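Local coordinates for protein putative metal-dependent isothiocyanate hydrolase SaxA (Pectobacterium carotovorum, PDB 6BRM) that probably hydrolyses isothiocyanates, using a pair of zinc ions held in a metallo-beta-lactamase-type active site, at residues D71-A76 against A96-Q101. Numbering follows the deposited sequence.
Sequences DHWDEA and ALIRSQ. With ZN (zinc ion), chain M.
The indole of W73 reaches across to the end of helix 92-100, where I98 and Q101 receive its pyrrole side. I98 lies oblique to the ring and meets it chiefly at the indole nitrogen: W73 NE1 is 3.4 Å from I98 CD1, and W73 CD1 is 3.8 Å from the same methyl. The amide of Q101 arrives at the ring edge, near the indole plane, with the two planes 20° apart; the extended chain of Q101 beyond CG carries it there. The first torsion of W73, with CG anti to the backbone N (chi1 -179°), carries the indole toward I98 and Q101. I98 also packs on L65, T68 and on I106 of strand 106-108, so through it the tryptophan joins the metal-binding loop to the helix and the sheet edge.

Immediately before W73, the chain turns to the metal. D71 OD2 and H72 NE2 each bind zinc at 2.2 Å, D164 and H221 supply the other protein ligands, and two waters complete the shell. One of these waters also donates a hydrogen bond to D71 OD1, giving the carboxylate a second hold, while D23 OD2 accepts from H72 ND1 and so fixes the imidazole's rotation. Beyond W73, D74 N-caps helix 75-80 through OD1 to A77 N. W73 and D74 thus directly follow the HxHxDH motif (H67, H69, D71, H72) of the metallo-beta-lactamase fold, whose D71 and H72 bind the second zinc.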
loop_
_atom_site.group_PDB
_atom_site.type_symbol
_atom_site.label_atom_id
_atom_site.label_comp_id
_atom_site.label_asym_id
_atom_site.label_seq_id
_atom_site.Cartn_x
_atom_site.Cartn_y
_atom_site.Cartn_z
ATOM N N ASP B 71 -19.881 11.284 0.718
ATOM C CA ASP B 71 -19.396 12.420 -0.094
ATOM C C ASP B 71 -18.888 12.047 -1.508
ATOM O O ASP B 71 -18.377 12.911 -2.227
ATOM C CB ASP B 71 -18.309 13.213 0.664
ATOM C CG ASP B 71 -17.082 12.374 0.981
ATOM O OD1 ASP B 71 -17.266 11.295 1.580
ATOM O OD2 ASP B 71 -15.944 12.779 0.646
ATOM N N HIS B 72 -18.990 10.769 -1.883
ATOM C CA HIS B 72 -18.725 10.297 -3.250
ATOM C C HIS B 72 -19.896 9.542 -3.904
ATOM O O HIS B 72 -19.821 9.205 -5.082
ATOM C CB HIS B 72 -17.501 9.377 -3.230
ATOM C CG HIS B 72 -16.282 10.014 -2.650
ATOM N ND1 HIS B 72 -15.271 10.530 -3.429
ATOM C CD2 HIS B 72 -15.918 10.236 -1.364
ATOM C CE1 HIS B 72 -14.333 11.038 -2.650
ATOM N NE2 HIS B 72 -14.701 10.872 -1.391
ATOM N N TRP B 73 -20.968 9.293 -3.149
ATOM C CA TRP B 73 -22.078 8.439 -3.576
ATOM C C TRP B 73 -23.172 8.527 -2.506
ATOM O O TRP B 73 -23.269 7.662 -1.624
ATOM C CB TRP B 73 -21.598 6.991 -3.767
ATOM C CG TRP B 73 -22.644 6.011 -4.227
ATOM C CD1 TRP B 73 -23.076 4.902 -3.558
ATOM C CD2 TRP B 73 -23.372 6.043 -5.461
ATOM N NE1 TRP B 73 -24.029 4.246 -4.294
ATOM C CE2 TRP B 73 -24.230 4.923 -5.467
ATOM C CE3 TRP B 73 -23.384 6.913 -6.561
ATOM C CZ2 TRP B 73 -25.094 4.645 -6.534
ATOM C CZ3 TRP B 73 -24.246 6.639 -7.625
ATOM C CH2 TRP B 73 -25.086 5.513 -7.601
ATOM N N ASP B 74 -23.968 9.595 -2.578
ATOM C CA ASP B 74 -25.024 9.872 -1.583
ATOM C C ASP B 74 -26.377 9.312 -2.004
ATOM O O ASP B 74 -26.539 8.848 -3.136
ATOM C CB ASP B 74 -25.127 11.380 -1.272
ATOM C CG ASP B 74 -25.494 12.237 -2.486
ATOM O OD1 ASP B 74 -25.763 11.706 -3.585
ATOM O OD2 ASP B 74 -25.506 13.472 -2.334
ATOM N N GLU B 75 -27.341 9.366 -1.085
ATOM C CA GLU B 75 -28.711 8.890 -1.336
ATOM C C GLU B 75 -29.365 9.621 -2.517
ATOM O O GLU B 75 -30.069 8.997 -3.308
ATOM C CB GLU B 75 -29.577 9.031 -0.070
ATOM C CG GLU B 75 -30.886 8.238 -0.080
ATOM C CD GLU B 75 -30.702 6.735 0.113
ATOM O OE1 GLU B 75 -29.933 6.323 1.015
ATOM O OE2 GLU B 75 -31.346 5.955 -0.627
ATOM N N ALA B 76 -29.121 10.927 -2.640
ATOM C CA ALA B 76 -29.631 11.724 -3.772
ATOM C C ALA B 76 -29.188 11.180 -5.136
ATOM O O ALA B 76 -29.991 11.106 -6.068
ATOM C CB ALA B 76 -29.202 13.178 -3.631
ATOM N N ALA B 96 -21.815 -5.330 -4.810
ATOM C CA ALA B 96 -22.950 -5.944 -4.106
ATOM C C ALA B 96 -23.854 -4.909 -3.441
ATOM O O ALA B 96 -25.076 -5.009 -3.528
ATOM C CB ALA B 96 -22.454 -6.942 -3.068
ATOM N N LEU B 97 -23.242 -3.928 -2.775
ATOM C CA LEU B 97 -23.970 -2.818 -2.150
ATOM C C LEU B 97 -24.776 -2.048 -3.190
ATOM O O LEU B 97 -25.996 -1.935 -3.070
ATOM C CB LEU B 97 -23.000 -1.872 -1.424
ATOM C CG LEU B 97 -23.539 -0.562 -0.818
ATOM C CD1 LEU B 97 -24.805 -0.774 0.005
ATOM C CD2 LEU B 97 -22.464 0.111 0.028
ATOM N N ILE B 98 -24.085 -1.551 -4.216
ATOM C CA ILE B 98 -24.723 -0.822 -5.326
ATOM C C ILE B 98 -25.827 -1.656 -6.003
ATOM O O ILE B 98 -26.884 -1.118 -6.337
ATOM C CB ILE B 98 -23.663 -0.285 -6.346
ATOM C CG1 ILE B 98 -23.186 1.118 -5.944
ATOM C CG2 ILE B 98 -24.208 -0.174 -7.767
ATOM C CD1 ILE B 98 -22.565 1.237 -4.569
ATOM N N ARG B 99 -25.588 -2.956 -6.178
ATOM C CA ARG B 99 -26.583 -3.863 -6.784
ATOM C C ARG B 99 -27.842 -4.027 -5.933
ATOM O O ARG B 99 -28.952 -4.089 -6.469
ATOM C CB ARG B 99 -25.959 -5.237 -7.068
ATOM C CG ARG B 99 -26.782 -6.164 -7.962
ATOM C CD ARG B 99 -25.882 -7.019 -8.849
ATOM N NE ARG B 99 -24.768 -7.614 -8.092
ATOM C CZ ARG B 99 -23.543 -7.877 -8.562
ATOM N NH1 ARG B 99 -23.193 -7.611 -9.825
ATOM N NH2 ARG B 99 -22.639 -8.414 -7.746
ATOM N N SER B 100 -27.662 -4.079 -4.612
ATOM C CA SER B 100 -28.783 -4.206 -3.676
ATOM C C SER B 100 -29.556 -2.891 -3.469
ATOM O O SER B 100 -30.628 -2.897 -2.864
ATOM C CB SER B 100 -28.298 -4.755 -2.332
ATOM O OG SER B 100 -29.333 -5.479 -1.691
ATOM N N GLN B 101 -29.013 -1.779 -3.967
ATOM C CA GLN B 101 -29.707 -0.488 -3.988
ATOM C C GLN B 101 -30.520 -0.238 -5.271
ATOM O O GLN B 101 -30.870 0.911 -5.558
ATOM C CB GLN B 101 -28.689 0.642 -3.785
ATOM C CG GLN B 101 -28.020 0.627 -2.418
ATOM C CD GLN B 101 -26.981 1.722 -2.231
ATOM O OE1 GLN B 101 -26.564 1.996 -1.105
ATOM N NE2 GLN B 101 -26.562 2.353 -3.322
HETATM ZN ZN ZN M . -13.992 11.755 0.488
HETATM O O HOH W 1 -15.022 10.334 1.824
HETATM O O HOH W 2 -13.121 12.448 2.386
#